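6-aminohexanoate-dimer hydrolase (Bacillus anthracis, PDB 4GB7) probably hydrolyses amide bonds such as that of the 6-aminohexanoate linear dimer, using the fold of the serine beta-lactamase family. Local coordinates at residues 67-72 and 287-292; 82-87 and 120-125; 305-310 and 388-393; 315-320 and 379-384. All coordinates share one frame; numbering follows the deposited sequence.

In the fold
From the N terminus, strand 66-69 is the first strand. Contact 1 pairs it with strand 287-290 and closes a loop of more than 200 residues at one side of a small antiparallel sheet. Contact 2 is nested inside that loop, laying the 82-87 loop along edge strand 120-126 of the five-stranded sheet. Contact 3 then opens at 305-310 and closes at 388-393, bringing the start of helix 307-318 onto the five-stranded sheet; contact 4, nested within it, seats the end of the same helix on strand 377-382. None of the loops cross. Ala-287 packs on Ala-305 between contacts 1 and 3, and a Glu-124 to Arg-308 salt bridge joins contacts 2 and 3.

Contact 1 of 4, residues 67-72 and 287-292; sequences NDVKNN and AYYVTD
Asn-67 and Tyr-289 exchange a pair of backbone hydrogen bonds, and Val-69 and Ala-287 do the same, so strands 66-69 and 287-290 run antiparallel with Asp-68 and Tyr-288 as the non-hydrogen-bonded pair between them. The bond from Asn-67 N to Tyr-289 O is 2.9 Å long, and that from Val-69 N to Ala-287 O is 2.8 Å. Val-69, Ala-287, Tyr-289 and Asn-67 share one face of the sheet. Here Val-69 CG2 meets Tyr-289 CD2 obliquely at 3.7 Å, while the small Ala-287 lets its CB come within 3.9 Å of Val-69 CB. Further along, the methyl CG2 of Thr-291 sits over the flat amide of Asn-67, 3.5 Å from its CG. The ring of Tyr-288 leaves by the other face, its chi1 of 63° swinging it away from Asp-68 so that OH can bond with Lys-61 N.

Helix 269-278 backs the apolar face, with Trp-278 against Val-69 and Ala-287, and Leu-269 and Val-273 against Tyr-289. Beyond the strands, Asn-67 OD1 bonds with Lys-295 NZ and its ND2 with Glu-297. Held between a positive and a negative partner, with a methyl packed on one face, the amide is probably fixed in rotation and polarised along its own dipole.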
loop_
_atom_site.group_PDB
_atom_site.type_symbol
_atom_site.label_atom_id
_atom_site.label_comp_id
_atom_site.label_asym_id
_atom_site.label_seq_id
_atom_site.Cartn_x
_atom_site.Cartn_y
_atom_site.Cartn_z
ATOM N N ASN A 67 -10.710 -7.020 10.588
ATOM C CA ASN A 67 -11.366 -5.929 11.256
ATOM C C ASN A 67 -11.903 -4.995 10.203
ATOM O O ASN A 67 -11.150 -4.523 9.330
ATOM C CB ASN A 67 -10.389 -5.105 12.085
ATOM C CG ASN A 67 -9.875 -5.825 13.276
ATOM O OD1 ASN A 67 -10.371 -6.881 13.649
ATOM N ND2 ASN A 67 -8.883 -5.214 13.942
ATOM N N ASP A 68 -13.192 -4.727 10.280
ATOM C CA ASP A 68 -13.826 -3.840 9.311
ATOM C C ASP A 68 -13.361 -2.392 9.445
ATOM O O ASP A 68 -13.189 -1.873 10.580
ATOM C CB ASP A 68 -15.340 -3.880 9.455
ATOM C CG ASP A 68 -15.967 -5.137 8.940
ATOM O OD1 ASP A 68 -15.429 -5.841 8.069
ATOM O OD2 ASP A 68 -17.092 -5.380 9.418
ATOM N N VAL A 69 -13.230 -1.724 8.297
ATOM C CA VAL A 69 -12.978 -0.279 8.204
ATOM C C VAL A 69 -14.207 0.346 7.554
ATOM O O VAL A 69 -14.401 0.274 6.358
ATOM C CB VAL A 69 -11.723 -0.015 7.370
ATOM C CG1 VAL A 69 -11.493 1.481 7.141
ATOM C CG2 VAL A 69 -10.540 -0.748 7.989
ATOM N N LYS A 70 -15.063 0.931 8.373
ATOM C CA LYS A 70 -16.380 1.373 7.917
ATOM C C LYS A 70 -16.351 2.665 7.118
ATOM O O LYS A 70 -15.653 3.636 7.479
ATOM C CB LYS A 70 -17.319 1.562 9.107
ATOM C CG LYS A 70 -17.731 0.268 9.780
ATOM C CD LYS A 70 -18.748 0.486 10.883
ATOM C CE LYS A 70 -18.182 1.152 12.139
ATOM N NZ LYS A 70 -19.227 1.596 13.136
ATOM N N ASN A 71 -17.143 2.700 6.053
ATOM C CA ASN A 71 -17.444 3.979 5.396
ATOM C C ASN A 71 -18.611 4.653 6.132
ATOM O O ASN A 71 -18.962 4.221 7.237
ATOM C CB ASN A 71 -17.773 3.787 3.915
ATOM C CG ASN A 71 -19.141 3.199 3.689
ATOM O OD1 ASN A 71 -19.641 2.471 4.522
ATOM N ND2 ASN A 71 -19.708 3.444 2.512
ATOM N N ASN A 72 -19.139 5.737 5.545
ATOM C CA ASN A 72 -20.433 6.317 5.930
ATOM C C ASN A 72 -21.460 6.070 4.850
ATOM O O ASN A 72 -21.495 6.800 3.839
ATOM C CB ASN A 72 -20.340 7.797 6.179
ATOM C CG ASN A 72 -21.644 8.368 6.736
ATOM O OD1 ASN A 72 -22.732 7.762 6.596
ATOM N ND2 ASN A 72 -21.540 9.479 7.414
ATOM N N ALA A 287 -13.905 -0.918 3.873
ATOM C CA ALA A 287 -12.663 -1.625 3.662
ATOM C C ALA A 287 -12.508 -2.593 4.851
ATOM O O ALA A 287 -13.408 -2.710 5.709
ATOM C CB ALA A 287 -11.476 -0.669 3.514
ATOM N N TYR A 288 -11.434 -3.336 4.862
ATOM C CA TYR A 288 -11.100 -4.177 6.007
ATOM C C TYR A 288 -9.618 -4.490 6.044
ATOM O O TYR A 288 -8.942 -4.493 4.986
ATOM C CB TYR A 288 -11.926 -5.457 6.030
ATOM C CG TYR A 288 -11.749 -6.417 4.879
ATOM C CD1 TYR A 288 -10.649 -7.320 4.811
ATOM C CD2 TYR A 288 -12.717 -6.481 3.883
ATOM C CE1 TYR A 288 -10.557 -8.230 3.737
ATOM C CE2 TYR A 288 -12.622 -7.385 2.847
ATOM C CZ TYR A 288 -11.540 -8.271 2.798
ATOM O OH TYR A 288 -11.415 -9.212 1.789
ATOM N N TYR A 289 -9.107 -4.706 7.258
ATOM C CA TYR A 289 -7.759 -5.186 7.459
ATOM C C TYR A 289 -7.734 -6.655 7.841
ATOM O O TYR A 289 -8.457 -7.075 8.751
ATOM C CB TYR A 289 -7.075 -4.493 8.641
ATOM C CG TYR A 289 -6.430 -3.167 8.358
ATOM C CD1 TYR A 289 -5.138 -3.086 7.803
ATOM C CD2 TYR A 289 -7.094 -1.976 8.665
ATOM C CE1 TYR A 289 -4.541 -1.859 7.555
ATOM C CE2 TYR A 289 -6.483 -0.758 8.430
ATOM C CZ TYR A 289 -5.218 -0.689 7.907
ATOM O OH TYR A 289 -4.696 0.584 7.690
ATOM N N VAL A 290 -6.874 -7.414 7.165
ATOM C CA VAL A 290 -6.484 -8.724 7.662
ATOM C C VAL A 290 -5.758 -8.516 8.987
ATOM O O VAL A 290 -4.962 -7.583 9.139
ATOM C CB VAL A 290 -5.626 -9.462 6.642
ATOM C CG1 VAL A 290 -4.958 -10.685 7.248
ATOM C CG2 VAL A 290 -6.498 -9.777 5.404
ATOM N N THR A 291 -6.004 -9.432 9.919
ATOM C CA THR A 291 -5.369 -9.343 11.246
ATOM C C THR A 291 -4.622 -10.627 11.630
ATOM O O THR A 291 -4.834 -11.670 11.049
ATOM C CB THR A 291 -6.402 -9.034 12.359
ATOM O OG1 THR A 291 -7.180 -10.219 12.653
ATOM C CG2 THR A 291 -7.330 -7.856 11.970
ATOM N N ASP A 292 -3.818 -10.547 12.687
ATOM C CA ASP A 292 -3.333 -11.729 13.387
ATOM C C ASP A 292 -4.439 -12.301 14.302
ATOM O O ASP A 292 -5.565 -11.778 14.358
ATOM C CB ASP A 292 -1.967 -11.432 14.095
ATOM C CG ASP A 292 -2.072 -10.549 15.292
ATOM O OD1 ASP A 292 -3.166 -10.419 15.841
ATOM O OD2 ASP A 292 -0.988 -10.018 15.713
#

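Contact 2 of 4, residues 82-87 and 120-125; sequences ALQNLD and QLVYER
A classic beta bulge in edge strand 120-126 underlies this contact: two successive residues, Val-122 and Tyr-123, sit opposite the single Val-115 of strand 110-117, and the 82-87 loop runs alongside. Two backbone bonds tie the loop on, from Ala-82 N to Leu-121 O and from Gln-84 N to Val-122 O, each 2.8 Å. Beside the second, Gln-84 and Val-122 point the same way, and Gln-84 CB rests 3.7 Å from Val-122 CG1.

Tyr-123 CG stands anti to the backbone N (chi1 -178°), which lays its ring under Leu-86. Leu-86 CB lies over the ring centre as a CH-pi contact, 3.7 Å from the centroid. At the ring's edge, Tyr-123 OH donates to the anti lone pair of Asp-87 OD1 over 2.6 Å. The syn lone pair of the same oxygen takes Arg-125 NE at 2.9 Å, forming a salt bridge that a weak bond from NH2 to OD2 supplements. Tyr-123 CE1 sits over the face of the guanidinium, whose NH1 is steadied by Glu-124 O.

One carboxylate oxygen is thus gripped by a phenol and a cation together, an arrangement that would stabilise an ionised Asp-87 and pin the loop leading to strand 90-92, beside helix 101-107, where Asp-87 touches Lys-102.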
loop_
_atom_site.group_PDB
_atom_site.type_symbol
_atom_site.label_atom_id
_atom_site.label_comp_id
_atom_site.label_asym_id
_atom_site.label_seq_id
_atom_site.Cartn_x
_atom_site.Cartn_y
_atom_site.Cartn_z
ATOM N N ALA A 82 -15.954 11.608 -16.900
ATOM C CA ALA A 82 -15.760 12.089 -18.210
ATOM C C ALA A 82 -15.023 10.963 -18.954
ATOM O O ALA A 82 -13.809 11.006 -19.213
ATOM C CB ALA A 82 -14.949 13.364 -18.209
ATOM N N LEU A 83 -15.800 9.958 -19.308
ATOM C CA LEU A 83 -15.252 8.688 -19.796
ATOM C C LEU A 83 -14.588 8.817 -21.143
ATOM O O LEU A 83 -15.071 9.515 -22.059
ATOM C CB LEU A 83 -16.337 7.628 -19.825
ATOM C CG LEU A 83 -16.943 7.140 -18.497
ATOM C CD1 LEU A 83 -17.776 5.923 -18.818
ATOM C CD2 LEU A 83 -15.899 6.816 -17.400
ATOM N N GLN A 84 -13.453 8.135 -21.248
ATOM C CA GLN A 84 -12.769 7.912 -22.507
ATOM C C GLN A 84 -12.380 6.444 -22.566
ATOM O O GLN A 84 -11.822 5.917 -21.637
ATOM C CB GLN A 84 -11.529 8.740 -22.621
ATOM C CG GLN A 84 -11.741 10.223 -22.712
ATOM C CD GLN A 84 -10.410 10.927 -22.938
ATOM O OE1 GLN A 84 -9.658 10.593 -23.868
ATOM N NE2 GLN A 84 -10.091 11.864 -22.067
ATOM N N ASN A 85 -12.667 5.790 -23.690
ATOM C CA ASN A 85 -12.347 4.392 -23.784
ATOM C C ASN A 85 -10.880 4.245 -24.178
ATOM O O ASN A 85 -10.504 4.506 -25.339
ATOM C CB ASN A 85 -13.211 3.666 -24.823
ATOM C CG ASN A 85 -13.035 2.176 -24.752
ATOM O OD1 ASN A 85 -12.057 1.717 -24.191
ATOM N ND2 ASN A 85 -13.985 1.408 -25.295
ATOM N N LEU A 86 -10.068 3.813 -23.211
ATOM C CA LEU A 86 -8.625 3.605 -23.414
ATOM C C LEU A 86 -8.268 2.165 -23.785
ATOM O O LEU A 86 -7.101 1.809 -23.736
ATOM C CB LEU A 86 -7.849 4.004 -22.165
ATOM C CG LEU A 86 -8.062 5.485 -21.792
ATOM C CD1 LEU A 86 -7.311 5.791 -20.504
ATOM C CD2 LEU A 86 -7.643 6.511 -22.861
ATOM N N ASP A 87 -9.241 1.337 -24.155
ATOM C CA ASP A 87 -8.940 -0.068 -24.338
ATOM C C ASP A 87 -7.812 -0.260 -25.371
ATOM O O ASP A 87 -6.992 -1.171 -25.222
ATOM C CB ASP A 87 -10.136 -0.837 -24.869
ATOM C CG ASP A 87 -11.198 -1.090 -23.843
ATOM O OD1 ASP A 87 -10.928 -0.943 -22.632
ATOM O OD2 ASP A 87 -12.338 -1.422 -24.290
ATOM N N GLN A 120 -12.285 13.668 -12.134
ATOM C CA GLN A 120 -13.391 12.942 -12.768
ATOM C C GLN A 120 -12.880 11.586 -13.249
ATOM O O GLN A 120 -11.740 11.484 -13.735
ATOM C CB GLN A 120 -13.935 13.694 -13.957
ATOM C CG GLN A 120 -14.441 15.089 -13.620
ATOM C CD GLN A 120 -14.953 15.823 -14.846
ATOM O OE1 GLN A 120 -14.289 15.875 -15.892
ATOM N NE2 GLN A 120 -16.163 16.354 -14.737
ATOM N N LEU A 121 -13.706 10.552 -13.066
ATOM C CA LEU A 121 -13.383 9.229 -13.568
ATOM C C LEU A 121 -13.356 9.207 -15.101
ATOM O O LEU A 121 -14.308 9.642 -15.766
ATOM C CB LEU A 121 -14.411 8.229 -13.052
ATOM C CG LEU A 121 -14.326 6.781 -13.477
ATOM C CD1 LEU A 121 -13.093 6.139 -12.910
ATOM C CD2 LEU A 121 -15.633 6.043 -13.083
ATOM N N VAL A 122 -12.250 8.700 -15.662
ATOM C CA VAL A 122 -12.098 8.611 -17.101
ATOM C C VAL A 122 -12.186 7.219 -17.627
ATOM O O VAL A 122 -12.678 7.022 -18.769
ATOM C CB VAL A 122 -10.767 9.285 -17.593
ATOM C CG1 VAL A 122 -10.516 9.015 -19.078
ATOM C CG2 VAL A 122 -10.803 10.759 -17.231
ATOM N N TYR A 123 -11.723 6.229 -16.858
ATOM C CA TYR A 123 -11.622 4.877 -17.385
ATOM C C TYR A 123 -11.505 3.924 -16.242
ATOM O O TYR A 123 -10.733 4.163 -15.317
ATOM C CB TYR A 123 -10.382 4.740 -18.215
ATOM C CG TYR A 123 -10.118 3.429 -18.897
ATOM C CD1 TYR A 123 -10.932 3.002 -19.924
ATOM C CD2 TYR A 123 -9.011 2.653 -18.560
ATOM C CE1 TYR A 123 -10.636 1.833 -20.600
ATOM C CE2 TYR A 123 -8.712 1.466 -19.218
ATOM C CZ TYR A 123 -9.536 1.071 -20.233
ATOM O OH TYR A 123 -9.202 -0.059 -20.929
ATOM N N GLU A 124 -12.322 2.909 -16.247
ATOM C CA GLU A 124 -12.233 1.817 -15.291
ATOM C C GLU A 124 -12.517 0.511 -15.966
ATOM O O GLU A 124 -13.468 0.408 -16.773
ATOM C CB GLU A 124 -13.125 1.979 -14.071
ATOM C CG GLU A 124 -14.577 2.195 -14.388
ATOM C CD GLU A 124 -15.491 2.249 -13.180
ATOM O OE1 GLU A 124 -15.036 2.030 -12.044
ATOM O OE2 GLU A 124 -16.696 2.526 -13.384
ATOM N N ARG A 125 -11.701 -0.490 -15.614
ATOM C CA ARG A 125 -11.876 -1.821 -16.113
ATOM C C ARG A 125 -11.620 -2.808 -15.008
ATOM O O ARG A 125 -10.706 -2.605 -14.197
ATOM C CB ARG A 125 -10.950 -2.112 -17.271
ATOM C CG ARG A 125 -11.262 -1.291 -18.521
ATOM C CD ARG A 125 -12.490 -1.858 -19.223
ATOM N NE ARG A 125 -12.761 -1.103 -20.436
ATOM C CZ ARG A 125 -13.547 -0.025 -20.572
ATOM N NH1 ARG A 125 -14.147 0.579 -19.539
ATOM N NH2 ARG A 125 -13.720 0.482 -21.804
#

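Contact 3 of 4, residues 305-310 and 388-393; sequences ATARDM and VIVHFS
Phe-392 carries its CG anti to the carbonyl carbon, chi1 -65°, and the ring thereby projects from strand 387-393 into the first turn of helix 307-318. Val-390, two residues earlier on the same face, has CG1 anti to the backbone N (chi1 179°), which splays both methyls beneath the helix. Val-390 CG2 lies 3.6 Å from Ala-307 O and 3.8 Å from Met-310 CB, while CG1 approaches the CB of Ala-307. The short side chain of Ala-307 lets the helix approach the strand closely: its CB lies 3.8 Å from Phe-392 CE2. That same ring carbon meets Ala-307 N obliquely at 3.4 Å. Residue 310, a selenomethionine, is deposited in two conformers; in the one described, CG meets the edge of the phenyl ring in its plane, 3.7 Å from CZ, a contact less certain for that reason, and the side chains cross at about a right angle.

This is a helix packed on the five-stranded antiparallel sheet of the beta-lactamase fold, held by van der Waals contacts, mostly between apolar side chains. The helix start is secured within its own segment: Thr-306 is the N-cap, its OG1 accepting from Asp-309 N at 3.3 Å. Farther out, Ala-307 also touches Ala-112 and Val-114 of strand 110-117. The Phe-392 ring is stacked with His-136, whose backbone pairs with that of Ala-305, and Met-138 touches both Phe-392 and Met-310.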
loop_
_atom_site.group_PDB
_atom_site.type_symbol
_atom_site.label_atom_id
_atom_site.label_comp_id
_atom_site.label_asym_id
_atom_site.label_seq_id
_atom_site.Cartn_x
_atom_site.Cartn_y
_atom_site.Cartn_z
ATOM N N ALA A 305 -9.581 -2.975 -0.107
ATOM C CA ALA A 305 -10.482 -1.860 -0.447
ATOM C C ALA A 305 -10.921 -1.972 -1.898
ATOM O O ALA A 305 -10.309 -2.720 -2.681
ATOM C CB ALA A 305 -9.817 -0.518 -0.201
ATOM N N THR A 306 -11.953 -1.241 -2.274
ATOM C CA THR A 306 -12.320 -1.212 -3.698
ATOM C C THR A 306 -11.479 -0.171 -4.469
ATOM O O THR A 306 -10.859 0.740 -3.888
ATOM C CB THR A 306 -13.814 -0.891 -3.931
ATOM O OG1 THR A 306 -14.034 0.496 -3.669
ATOM C CG2 THR A 306 -14.747 -1.804 -3.127
ATOM N N ALA A 307 -11.393 -0.347 -5.777
ATOM C CA ALA A 307 -10.532 0.472 -6.619
ATOM C C ALA A 307 -10.978 1.934 -6.670
ATOM O O ALA A 307 -10.126 2.847 -6.584
ATOM C CB ALA A 307 -10.426 -0.090 -8.046
ATOM N N ARG A 308 -12.286 2.158 -6.841
ATOM C CA ARG A 308 -12.790 3.510 -6.830
ATOM C C ARG A 308 -12.573 4.165 -5.472
ATOM O O ARG A 308 -12.322 5.348 -5.424
ATOM C CB ARG A 308 -14.265 3.583 -7.206
ATOM C CG ARG A 308 -14.445 3.398 -8.700
ATOM C CD ARG A 308 -15.833 3.807 -9.203
ATOM N NE ARG A 308 -16.882 3.066 -8.550
ATOM C CZ ARG A 308 -17.397 1.899 -8.947
ATOM N NH1 ARG A 308 -18.356 1.338 -8.226
ATOM N NH2 ARG A 308 -16.986 1.283 -10.056
ATOM N N ASP A 309 -12.690 3.396 -4.401
ATOM C CA ASP A 309 -12.478 3.981 -3.088
ATOM C C ASP A 309 -11.016 4.391 -2.921
ATOM O O ASP A 309 -10.727 5.454 -2.355
ATOM C CB ASP A 309 -12.948 3.051 -1.954
ATOM C CG ASP A 309 -14.488 3.064 -1.798
ATOM O OD1 ASP A 309 -15.125 3.998 -2.364
ATOM O OD2 ASP A 309 -15.057 2.229 -1.072
HETATM N N MSE A 310 -10.099 3.570 -3.377
HETATM C CA MSE A 310 -8.689 3.950 -3.374
HETATM C C MSE A 310 -8.448 5.170 -4.231
HETATM O O MSE A 310 -7.650 6.007 -3.881
HETATM C CB MSE A 310 -7.791 2.839 -3.842
HETATM C CG MSE A 310 -7.634 1.765 -2.857
HETATM SE SE MSE A 310 -6.865 2.400 -1.164
HETATM C CE MSE A 310 -5.742 3.843 -1.799
ATOM N N VAL A 388 -4.912 10.487 -11.038
ATOM C CA VAL A 388 -4.770 9.370 -10.092
ATOM C C VAL A 388 -4.967 8.067 -10.872
ATOM O O VAL A 388 -5.946 7.928 -11.624
ATOM C CB VAL A 388 -5.808 9.452 -8.978
ATOM C CG1 VAL A 388 -5.754 8.233 -8.034
ATOM C CG2 VAL A 388 -5.661 10.755 -8.214
ATOM N N ILE A 389 -4.086 7.091 -10.633
ATOM C CA ILE A 389 -4.282 5.739 -11.137
ATOM C C ILE A 389 -4.263 4.765 -9.967
ATOM O O ILE A 389 -3.383 4.823 -9.103
ATOM C CB ILE A 389 -3.268 5.360 -12.200
ATOM C CG1 ILE A 389 -3.464 6.258 -13.461
ATOM C CG2 ILE A 389 -3.271 3.873 -12.526
ATOM C CD1 ILE A 389 -2.533 5.906 -14.601
ATOM N N VAL A 390 -5.265 3.923 -9.939
ATOM C CA VAL A 390 -5.358 2.762 -9.045
ATOM C C VAL A 390 -5.228 1.527 -9.871
ATOM O O VAL A 390 -5.961 1.346 -10.837
ATOM C CB VAL A 390 -6.664 2.726 -8.234
ATOM C CG1 VAL A 390 -6.716 1.478 -7.348
ATOM C CG2 VAL A 390 -6.766 3.974 -7.333
ATOM N N HIS A 391 -4.313 0.651 -9.472
ATOM C CA HIS A 391 -4.027 -0.559 -10.254
ATOM C C HIS A 391 -3.976 -1.702 -9.292
ATOM O O HIS A 391 -3.093 -1.699 -8.386
ATOM C CB HIS A 391 -2.684 -0.365 -10.989
ATOM C CG HIS A 391 -2.460 -1.293 -12.144
ATOM N ND1 HIS A 391 -1.672 -0.949 -13.167
ATOM C CD2 HIS A 391 -2.895 -2.555 -12.385
ATOM C CE1 HIS A 391 -1.659 -1.945 -14.080
ATOM N NE2 HIS A 391 -2.404 -2.939 -13.599
ATOM N N PHE A 392 -4.919 -2.641 -9.415
ATOM C CA PHE A 392 -4.972 -3.831 -8.591
ATOM C C PHE A 392 -4.758 -5.034 -9.450
ATOM O O PHE A 392 -5.320 -5.082 -10.561
ATOM C CB PHE A 392 -6.330 -4.059 -7.911
ATOM C CG PHE A 392 -6.746 -3.059 -6.905
ATOM C CD1 PHE A 392 -5.849 -2.184 -6.290
ATOM C CD2 PHE A 392 -8.089 -3.093 -6.475
ATOM C CE1 PHE A 392 -6.334 -1.289 -5.326
ATOM C CE2 PHE A 392 -8.549 -2.219 -5.508
ATOM C CZ PHE A 392 -7.658 -1.334 -4.922
ATOM N N SER A 393 -4.004 -6.007 -8.931
ATOM C CA SER A 393 -3.673 -7.197 -9.704
ATOM C C SER A 393 -3.610 -8.393 -8.781
ATOM O O SER A 393 -3.596 -8.287 -7.551
ATOM C CB SER A 393 -2.355 -7.046 -10.498
ATOM O OG SER A 393 -2.277 -5.836 -11.226
#

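Contact 4 of 4, residues 315-320 and 379-384; sequences QLLLNN and LYIDPK. With NO3 (nitrate ion), chain C.
Where helix 307-318 ends, Leu-317 and Leu-318 lie against Ile-381 and Pro-383 at the end of strand 377-382, with the CA atoms of Leu-318 and Pro-383 6.2 Å apart. The helix is closed by a Schellman motif: Asn-320, a residue type that tolerates positive phi (56°), is its C-prime residue, and its N bonds to Leu-317 O at 2.9 Å. On the other side the proline turns the chain out of the strand.

The beta-branch of Ile-381 gives it two arms, one for each leucine. Its CD1 touches Leu-317 CB at 3.6 Å, in the one described of the two conformers modelled for Leu-317, while CG2 sits 3.8 Å from Leu-318 CD1. Leu-318 CG is anti to the backbone N, chi1 -174°, which carries CD1 on to Pro-383 CA at 3.6 Å and over the carbonyl oxygen of Asp-382. Beside the joint, and taking no part in it, Gln-315 NE2 donates to Asn-319 OD1; a nitrate ion, probably from the crystallisation liquor, lies nearby, but its modelled position is doubtful.

Around the joint, Trp-359 of strand 359-361 touches Leu-317 and Ile-381, Phe-369 of strand 369-373 adjoins Ile-381, and Val-388 of strand 387-393 meets Leu-318.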
loop_
_atom_site.group_PDB
_atom_site.type_symbol
_atom_site.label_atom_id
_atom_site.label_comp_id
_atom_site.label_asym_id
_atom_site.label_seq_id
_atom_site.Cartn_x
_atom_site.Cartn_y
_atom_site.Cartn_z
ATOM N N GLN A 315 -7.324 11.061 -4.882
ATOM C CA GLN A 315 -7.798 12.411 -5.203
ATOM C C GLN A 315 -7.622 13.295 -3.956
ATOM O O GLN A 315 -7.242 14.446 -4.096
ATOM C CB GLN A 315 -9.248 12.409 -5.646
ATOM C CG GLN A 315 -9.767 13.774 -6.029
ATOM C CD GLN A 315 -9.093 14.315 -7.250
ATOM O OE1 GLN A 315 -8.742 13.553 -8.172
ATOM N NE2 GLN A 315 -8.992 15.629 -7.323
ATOM N N LEU A 316 -7.864 12.751 -2.769
ATOM C CA LEU A 316 -7.663 13.507 -1.540
ATOM C C LEU A 316 -6.227 13.995 -1.444
ATOM O O LEU A 316 -5.985 15.162 -1.096
ATOM C CB LEU A 316 -7.988 12.655 -0.323
ATOM C CG LEU A 316 -7.820 13.318 1.041
ATOM C CD1 LEU A 316 -8.779 14.483 1.190
ATOM C CD2 LEU A 316 -7.985 12.289 2.152
ATOM N N LEU A 317 -5.282 13.133 -1.797
ATOM C CA LEU A 317 -3.872 13.471 -1.725
ATOM C C LEU A 317 -3.490 14.410 -2.860
ATOM O O LEU A 317 -2.712 15.337 -2.687
ATOM C CB LEU A 317 -3.030 12.207 -1.708
ATOM C CG LEU A 317 -2.944 11.590 -0.311
ATOM C CD1 LEU A 317 -2.639 10.113 -0.397
ATOM C CD2 LEU A 317 -1.933 12.349 0.562
ATOM N N LEU A 318 -4.071 14.187 -4.030
ATOM C CA LEU A 318 -3.882 15.121 -5.112
ATOM C C LEU A 318 -4.298 16.536 -4.693
ATOM O O LEU A 318 -3.640 17.518 -5.050
ATOM C CB LEU A 318 -4.604 14.620 -6.360
ATOM C CG LEU A 318 -4.383 15.413 -7.611
ATOM C CD1 LEU A 318 -2.884 15.412 -8.047
ATOM C CD2 LEU A 318 -5.312 14.860 -8.708
ATOM N N ASN A 319 -5.314 16.615 -3.844
ATOM C CA ASN A 319 -5.828 17.875 -3.319
ATOM C C ASN A 319 -5.258 18.208 -1.977
ATOM O O ASN A 319 -5.858 18.984 -1.223
ATOM C CB ASN A 319 -7.351 17.819 -3.251
ATOM C CG ASN A 319 -8.001 17.674 -4.619
ATOM O OD1 ASN A 319 -9.050 17.058 -4.725
ATOM N ND2 ASN A 319 -7.395 18.241 -5.660
ATOM N N ASN A 320 -4.078 17.667 -1.683
ATOM C CA ASN A 320 -3.344 18.073 -0.481
ATOM C C ASN A 320 -4.125 17.908 0.825
ATOM O O ASN A 320 -3.966 18.689 1.794
ATOM C CB ASN A 320 -2.799 19.491 -0.653
ATOM C CG ASN A 320 -2.016 19.645 -1.944
ATOM O OD1 ASN A 320 -1.126 18.823 -2.243
ATOM N ND2 ASN A 320 -2.364 20.655 -2.742
ATOM N N LEU A 379 -0.897 2.567 -6.218
ATOM C CA LEU A 379 -1.587 3.863 -6.188
ATOM C C LEU A 379 -0.623 4.909 -6.657
ATOM O O LEU A 379 0.431 5.141 -6.010
ATOM C CB LEU A 379 -2.081 4.214 -4.775
ATOM C CG LEU A 379 -2.743 5.569 -4.604
ATOM C CD1 LEU A 379 -3.979 5.828 -5.476
ATOM C CD2 LEU A 379 -3.060 5.754 -3.107
ATOM N N TYR A 380 -0.955 5.575 -7.725
ATOM C CA TYR A 380 -0.020 6.493 -8.438
ATOM C C TYR A 380 -0.698 7.875 -8.574
ATOM O O TYR A 380 -1.827 7.992 -9.088
ATOM C CB TYR A 380 0.288 5.912 -9.811
ATOM C CG TYR A 380 1.131 6.775 -10.738
ATOM C CD1 TYR A 380 2.534 6.674 -10.767
ATOM C CD2 TYR A 380 0.547 7.663 -11.621
ATOM C CE1 TYR A 380 3.307 7.447 -11.630
ATOM C CE2 TYR A 380 1.307 8.440 -12.484
ATOM C CZ TYR A 380 2.692 8.306 -12.506
ATOM O OH TYR A 380 3.458 9.050 -13.372
ATOM N N ILE A 381 -0.015 8.921 -8.106
ATOM C CA ILE A 381 -0.568 10.259 -8.118
ATOM C C ILE A 381 0.361 11.141 -8.923
ATOM O O ILE A 381 1.561 11.259 -8.589
ATOM C CB ILE A 381 -0.725 10.810 -6.681
ATOM C CG1 ILE A 381 -1.590 9.789 -5.843
ATOM C CG2 ILE A 381 -1.284 12.231 -6.737
ATOM C CD1 ILE A 381 -1.722 10.171 -4.420
ATOM N N ASP A 382 -0.193 11.797 -9.922
ATOM C CA ASP A 382 0.546 12.691 -10.831
ATOM C C ASP A 382 0.019 14.102 -10.646
ATOM O O ASP A 382 -1.014 14.457 -11.120
ATOM C CB ASP A 382 0.341 12.206 -12.275
ATOM C CG ASP A 382 0.929 13.125 -13.330
ATOM O OD1 ASP A 382 1.317 14.249 -12.994
ATOM O OD2 ASP A 382 1.066 12.683 -14.517
ATOM N N PRO A 383 0.738 14.926 -9.863
ATOM C CA PRO A 383 0.266 16.274 -9.622
ATOM C C PRO A 383 0.416 17.226 -10.823
ATOM O O PRO A 383 -0.242 18.271 -10.842
ATOM C CB PRO A 383 1.105 16.727 -8.457
ATOM C CG PRO A 383 2.219 15.802 -8.351
ATOM C CD PRO A 383 2.039 14.652 -9.271
ATOM N N LYS A 384 1.233 16.867 -11.829
ATOM C CA LYS A 384 1.400 17.739 -12.986
ATOM C C LYS A 384 0.144 17.634 -13.877
ATOM O O LYS A 384 -0.382 18.662 -14.332
ATOM C CB LYS A 384 2.650 17.385 -13.800
ATOM C CG LYS A 384 2.965 18.356 -14.927
ATOM C CD LYS A 384 4.285 18.048 -15.606
ATOM C CE LYS A 384 4.702 19.139 -16.570
ATOM N NZ LYS A 384 4.185 18.778 -17.911
HETATM N N NO3 C . -7.656 18.124 -9.238
HETATM O O1 NO3 C . -8.294 17.258 -9.783
HETATM O O2 NO3 C . -7.571 18.128 -7.847
HETATM O O3 NO3 C . -7.038 19.126 -10.004
#